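Local coordinates for vacuolar protein sorting-associated protein VTA1 (Saccharomyces cerevisiae, PDB 2RKK), which probably acts in the multivesicular body sorting pathway, through an N-terminal domain that carries MIT motifs, at residues 15-27 with 83-97. Residues are numbered along the deposited sequence; the frame is centred on the assembly and turned at random.
Sequences DFDKVGLGIIGYY and LIHDQEKAKIYMLNF
With CG anti to its carbonyl carbon (chi1 -73°), the ring of Y27 reaches from helix 22-36 to the start of helix 87-110, a knob in the hole formed by I84, Q87, A90 and M94. There its hydroxyl OH donates to L83 O at 2.7 Å, approaching 16° off the carbonyl plane and satisfying a backbone oxygen at the end of helix 82-85. Q87 NE2 adds a weak bond to Y27 OH, while Q87 OE1 accepts from W136, whose ring meets Y27 edge-to-face. M94, with CG anti to its backbone N and a bend at chi2, sets SD 4.0 Å from Y27 CB and oblique to the ring, a Met-aromatic contact. I24 CD1 lies over one face of the F97 ring, 4.2 Å from the ring centroid in a CH-pi contact. At the other end of that ring, F97 CZ meets the edge of F16 at F16 CE2, 3.6 Å away. Y93 OH binds a water that weakly donates to L21 O, and also pairs with Y93 of the second subunit. After a Schellman motif at G20, residues 22-27 cross residues 87-97 at -107°, steeply crossed helix packing inside the all-helical, MIT-motif N-terminal domain of Vta1.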
loop_
_atom_site.group_PDB
_atom_site.type_symbol
_atom_site.label_atom_id
_atom_site.label_comp_id
_atom_site.label_asym_id
_atom_site.label_seq_id
_atom_site.Cartn_x
_atom_site.Cartn_y
_atom_site.Cartn_z
ATOM N N ASP A 15 3.854 5.608 12.114
ATOM C CA ASP A 15 4.671 4.442 11.837
ATOM C C ASP A 15 4.460 3.997 10.397
ATOM O O ASP A 15 5.414 3.668 9.703
ATOM C CB ASP A 15 4.329 3.326 12.813
ATOM C CG ASP A 15 5.158 3.409 14.075
ATOM O OD1 ASP A 15 5.387 4.549 14.553
ATOM O OD2 ASP A 15 5.589 2.352 14.592
ATOM N N PHE A 16 3.211 3.996 9.946
ATOM C CA PHE A 16 2.923 3.603 8.579
ATOM C C PHE A 16 3.522 4.534 7.542
ATOM O O PHE A 16 3.747 4.128 6.396
ATOM C CB PHE A 16 1.432 3.529 8.332
ATOM C CG PHE A 16 0.833 2.223 8.702
ATOM C CD1 PHE A 16 0.577 1.917 10.021
ATOM C CD2 PHE A 16 0.519 1.293 7.729
ATOM C CE1 PHE A 16 0.000 0.702 10.365
ATOM C CE2 PHE A 16 -0.057 0.074 8.066
ATOM C CZ PHE A 16 -0.314 -0.217 9.382
ATOM N N ASP A 17 3.741 5.792 7.908
ATOM C CA ASP A 17 4.341 6.720 6.954
ATOM C C ASP A 17 5.831 6.445 6.886
ATOM O O ASP A 17 6.402 6.262 5.804
ATOM C CB ASP A 17 4.106 8.189 7.352
ATOM C CG ASP A 17 2.661 8.639 7.130
ATOM O OD1 ASP A 17 2.156 8.580 5.976
ATOM O OD2 ASP A 17 2.027 9.063 8.114
ATOM N N LYS A 18 6.456 6.395 8.054
ATOM C CA LYS A 18 7.889 6.153 8.122
ATOM C C LYS A 18 8.329 4.868 7.408
ATOM O O LYS A 18 9.491 4.740 7.018
ATOM C CB LYS A 18 8.335 6.132 9.580
ATOM C CG LYS A 18 9.820 5.943 9.753
ATOM C CD LYS A 18 10.199 5.983 11.227
ATOM C CE LYS A 18 11.641 5.518 11.442
ATOM N NZ LYS A 18 11.840 4.062 11.154
ATOM N N VAL A 19 7.400 3.930 7.228
ATOM C CA VAL A 19 7.704 2.670 6.559
ATOM C C VAL A 19 7.348 2.756 5.077
ATOM O O VAL A 19 7.739 1.902 4.282
ATOM C CB VAL A 19 6.930 1.491 7.212
ATOM C CG1 VAL A 19 5.457 1.595 6.892
ATOM C CG2 VAL A 19 7.501 0.166 6.752
ATOM N N GLY A 20 6.600 3.793 4.713
ATOM C CA GLY A 20 6.224 3.989 3.321
ATOM C C GLY A 20 4.893 3.448 2.838
ATOM O O GLY A 20 4.815 2.841 1.765
ATOM N N LEU A 21 3.844 3.671 3.625
ATOM C CA LEU A 21 2.498 3.219 3.267
ATOM C C LEU A 21 1.568 4.423 3.307
ATOM O O LEU A 21 0.391 4.311 3.644
ATOM C CB LEU A 21 2.032 2.145 4.242
ATOM C CG LEU A 21 2.809 0.826 4.141
ATOM C CD1 LEU A 21 2.368 -0.136 5.247
ATOM C CD2 LEU A 21 2.575 0.220 2.768
ATOM N N GLY A 22 2.134 5.576 2.951
ATOM C CA GLY A 22 1.428 6.852 2.950
ATOM C C GLY A 22 -0.080 6.915 2.842
ATOM O O GLY A 22 -0.717 7.654 3.595
ATOM N N ILE A 23 -0.652 6.181 1.897
ATOM C CA ILE A 23 -2.087 6.213 1.755
ATOM C C ILE A 23 -2.765 5.646 3.006
ATOM O O ILE A 23 -3.764 6.198 3.495
ATOM C CB ILE A 23 -2.554 5.438 0.518
ATOM C CG1 ILE A 23 -2.178 6.219 -0.756
ATOM C CG2 ILE A 23 -4.064 5.240 0.566
ATOM C CD1 ILE A 23 -2.659 5.568 -2.055
ATOM N N ILE A 24 -2.228 4.551 3.535
ATOM C CA ILE A 24 -2.794 3.952 4.741
ATOM C C ILE A 24 -2.726 4.989 5.878
ATOM O O ILE A 24 -3.756 5.370 6.434
ATOM C CB ILE A 24 -2.015 2.667 5.192
ATOM C CG1 ILE A 24 -1.764 1.723 4.012
ATOM C CG2 ILE A 24 -2.826 1.909 6.214
ATOM C CD1 ILE A 24 -2.998 1.065 3.465
ATOM N N GLY A 25 -1.515 5.446 6.201
ATOM C CA GLY A 25 -1.343 6.410 7.271
ATOM C C GLY A 25 -2.152 7.668 7.050
ATOM O O GLY A 25 -2.501 8.375 8.002
ATOM N N TYR A 26 -2.444 7.959 5.784
ATOM C CA TYR A 26 -3.234 9.135 5.440
ATOM C C TYR A 26 -4.598 8.998 6.109
ATOM O O TYR A 26 -4.991 9.820 6.936
ATOM C CB TYR A 26 -3.408 9.218 3.923
ATOM C CG TYR A 26 -4.436 10.230 3.459
ATOM C CD1 TYR A 26 -4.223 11.617 3.640
ATOM C CD2 TYR A 26 -5.591 9.809 2.777
ATOM C CE1 TYR A 26 -5.128 12.562 3.141
ATOM C CE2 TYR A 26 -6.503 10.732 2.275
ATOM C CZ TYR A 26 -6.267 12.112 2.454
ATOM O OH TYR A 26 -7.150 13.034 1.926
ATOM N N TYR A 27 -5.296 7.928 5.742
ATOM C CA TYR A 27 -6.616 7.631 6.261
ATOM C C TYR A 27 -6.663 7.379 7.754
ATOM O O TYR A 27 -7.673 7.678 8.405
ATOM C CB TYR A 27 -7.203 6.473 5.471
ATOM C CG TYR A 27 -7.592 6.930 4.089
ATOM C CD1 TYR A 27 -6.973 6.421 2.946
ATOM C CD2 TYR A 27 -8.586 7.885 3.923
ATOM C CE1 TYR A 27 -7.352 6.858 1.667
ATOM C CE2 TYR A 27 -8.965 8.325 2.666
ATOM C CZ TYR A 27 -8.354 7.811 1.549
ATOM O OH TYR A 27 -8.773 8.244 0.318
ATOM N N LEU A 83 -7.151 6.860 -5.368
ATOM C CA LEU A 83 -7.232 6.262 -4.038
ATOM C C LEU A 83 -7.425 7.330 -2.979
ATOM O O LEU A 83 -7.620 7.019 -1.813
ATOM C CB LEU A 83 -5.949 5.496 -3.725
ATOM C CG LEU A 83 -5.800 4.136 -4.374
ATOM C CD1 LEU A 83 -4.456 3.542 -4.011
ATOM C CD2 LEU A 83 -6.935 3.248 -3.899
ATOM N N ILE A 84 -7.343 8.587 -3.391
ATOM C CA ILE A 84 -7.514 9.694 -2.471
ATOM C C ILE A 84 -8.753 10.486 -2.852
ATOM O O ILE A 84 -9.341 11.186 -2.024
ATOM C CB ILE A 84 -6.314 10.642 -2.496
ATOM C CG1 ILE A 84 -5.026 9.853 -2.292
ATOM C CG2 ILE A 84 -6.443 11.673 -1.383
ATOM C CD1 ILE A 84 -3.787 10.723 -2.377
ATOM N N HIS A 85 -9.148 10.374 -4.113
ATOM C CA HIS A 85 -10.326 11.077 -4.587
ATOM C C HIS A 85 -11.561 10.181 -4.629
ATOM O O HIS A 85 -12.670 10.668 -4.427
ATOM C CB HIS A 85 -10.056 11.708 -5.964
ATOM C CG HIS A 85 -9.036 12.804 -5.926
ATOM N ND1 HIS A 85 -9.134 13.882 -5.072
ATOM C CD2 HIS A 85 -7.878 12.972 -6.609
ATOM C CE1 HIS A 85 -8.080 14.664 -5.226
ATOM N NE2 HIS A 85 -7.302 14.133 -6.153
ATOM N N ASP A 86 -11.377 8.881 -4.869
ATOM C CA ASP A 86 -12.508 7.942 -4.923
ATOM C C ASP A 86 -12.645 7.167 -3.614
ATOM O O ASP A 86 -12.028 6.117 -3.442
ATOM C CB ASP A 86 -12.335 6.936 -6.065
ATOM C CG ASP A 86 -13.617 6.156 -6.361
ATOM O OD1 ASP A 86 -14.439 5.960 -5.449
ATOM O OD2 ASP A 86 -13.797 5.735 -7.517
ATOM N N GLN A 87 -13.471 7.668 -2.702
ATOM C CA GLN A 87 -13.654 7.014 -1.410
ATOM C C GLN A 87 -14.095 5.551 -1.514
ATOM O O GLN A 87 -13.937 4.776 -0.565
ATOM C CB GLN A 87 -14.638 7.826 -0.566
ATOM C CG GLN A 87 -14.130 9.226 -0.269
ATOM C CD GLN A 87 -12.738 9.227 0.357
ATOM O OE1 GLN A 87 -12.570 8.861 1.522
ATOM N NE2 GLN A 87 -11.731 9.623 -0.422
ATOM N N GLU A 88 -14.644 5.188 -2.672
ATOM C CA GLU A 88 -15.105 3.825 -2.969
ATOM C C GLU A 88 -13.877 2.922 -3.065
ATOM O O GLU A 88 -13.766 1.912 -2.368
ATOM C CB GLU A 88 -15.860 3.835 -4.313
ATOM C CG GLU A 88 -15.894 2.516 -5.101
ATOM C CD GLU A 88 -16.985 1.570 -4.638
ATOM O OE1 GLU A 88 -17.146 0.492 -5.264
ATOM O OE2 GLU A 88 -17.685 1.902 -3.651
ATOM N N LYS A 89 -12.956 3.321 -3.938
ATOM C CA LYS A 89 -11.727 2.588 -4.162
ATOM C C LYS A 89 -10.828 2.659 -2.930
ATOM O O LYS A 89 -10.141 1.694 -2.591
ATOM C CB LYS A 89 -11.007 3.151 -5.396
ATOM C CG LYS A 89 -11.804 2.994 -6.699
ATOM C CD LYS A 89 -11.123 3.627 -7.922
ATOM C CE LYS A 89 -12.071 3.642 -9.143
ATOM N NZ LYS A 89 -11.620 4.506 -10.289
ATOM N N ALA A 90 -10.841 3.800 -2.251
ATOM C CA ALA A 90 -10.031 3.962 -1.057
ATOM C C ALA A 90 -10.482 2.962 0.007
ATOM O O ALA A 90 -9.655 2.332 0.676
ATOM C CB ALA A 90 -10.151 5.385 -0.526
ATOM N N LYS A 91 -11.797 2.812 0.160
ATOM C CA LYS A 91 -12.364 1.880 1.141
ATOM C C LYS A 91 -11.946 0.435 0.839
ATOM O O LYS A 91 -11.512 -0.287 1.733
ATOM C CB LYS A 91 -13.895 2.020 1.147
ATOM C CG LYS A 91 -14.638 1.111 2.115
ATOM C CD LYS A 91 -14.964 -0.229 1.480
ATOM C CE LYS A 91 -15.998 -0.083 0.351
ATOM N NZ LYS A 91 -17.334 0.356 0.839
ATOM N N ILE A 92 -12.069 0.036 -0.426
ATOM C CA ILE A 92 -11.706 -1.304 -0.868
ATOM C C ILE A 92 -10.196 -1.554 -0.757
ATOM O O ILE A 92 -9.780 -2.632 -0.332
ATOM C CB ILE A 92 -12.190 -1.552 -2.322
ATOM C CG1 ILE A 92 -13.725 -1.522 -2.365
ATOM C CG2 ILE A 92 -11.669 -2.882 -2.842
ATOM C CD1 ILE A 92 -14.336 -1.855 -3.725
ATOM N N TYR A 93 -9.370 -0.572 -1.118
ATOM C CA TYR A 93 -7.925 -0.762 -1.004
ATOM C C TYR A 93 -7.578 -0.920 0.472
ATOM O O TYR A 93 -6.812 -1.803 0.861
ATOM C CB TYR A 93 -7.141 0.422 -1.584
ATOM C CG TYR A 93 -5.648 0.350 -1.317
ATOM C CD1 TYR A 93 -4.848 -0.636 -1.914
ATOM C CD2 TYR A 93 -5.042 1.253 -0.447
ATOM C CE1 TYR A 93 -3.469 -0.719 -1.647
ATOM C CE2 TYR A 93 -3.680 1.188 -0.168
ATOM C CZ TYR A 93 -2.893 0.205 -0.765
ATOM O OH TYR A 93 -1.537 0.169 -0.453
ATOM N N MET A 94 -8.164 -0.067 1.299
ATOM C CA MET A 94 -7.909 -0.124 2.723
ATOM C C MET A 94 -8.320 -1.468 3.296
ATOM O O MET A 94 -7.613 -2.051 4.121
ATOM C CB MET A 94 -8.677 0.984 3.438
ATOM C CG MET A 94 -8.192 1.226 4.855
ATOM S SD MET A 94 -6.977 2.544 4.945
ATOM C CE MET A 94 -5.891 2.178 3.509
ATOM N N LEU A 95 -9.472 -1.963 2.862
ATOM C CA LEU A 95 -9.987 -3.240 3.358
ATOM C C LEU A 95 -9.114 -4.428 2.977
ATOM O O LEU A 95 -8.870 -5.311 3.798
ATOM C CB LEU A 95 -11.406 -3.449 2.840
ATOM C CG LEU A 95 -12.305 -4.331 3.693
ATOM C CD1 LEU A 95 -12.008 -4.127 5.176
ATOM C CD2 LEU A 95 -13.760 -3.985 3.393
ATOM N N ASN A 96 -8.657 -4.450 1.728
ATOM C CA ASN A 96 -7.805 -5.532 1.237
ATOM C C ASN A 96 -6.481 -5.575 1.981
ATOM O O ASN A 96 -5.971 -6.654 2.297
ATOM C CB ASN A 96 -7.556 -5.370 -0.262
ATOM C CG ASN A 96 -8.679 -5.958 -1.106
ATOM O OD1 ASN A 96 -8.856 -7.175 -1.164
ATOM N ND2 ASN A 96 -9.448 -5.091 -1.759
ATOM N N PHE A 97 -5.915 -4.405 2.254
ATOM C CA PHE A 97 -4.662 -4.355 2.985
ATOM C C PHE A 97 -4.861 -4.835 4.426
ATOM O O PHE A 97 -4.157 -5.744 4.889
ATOM C CB PHE A 97 -4.096 -2.941 3.013
ATOM C CG PHE A 97 -2.951 -2.781 3.972
ATOM C CD1 PHE A 97 -1.635 -2.957 3.544
ATOM C CD2 PHE A 97 -3.193 -2.515 5.317
ATOM C CE1 PHE A 97 -0.575 -2.878 4.442
ATOM C CE2 PHE A 97 -2.148 -2.433 6.226
ATOM C CZ PHE A 97 -0.831 -2.614 5.784
HETATM O O HOH W 1 -0.601 2.372 1.008
#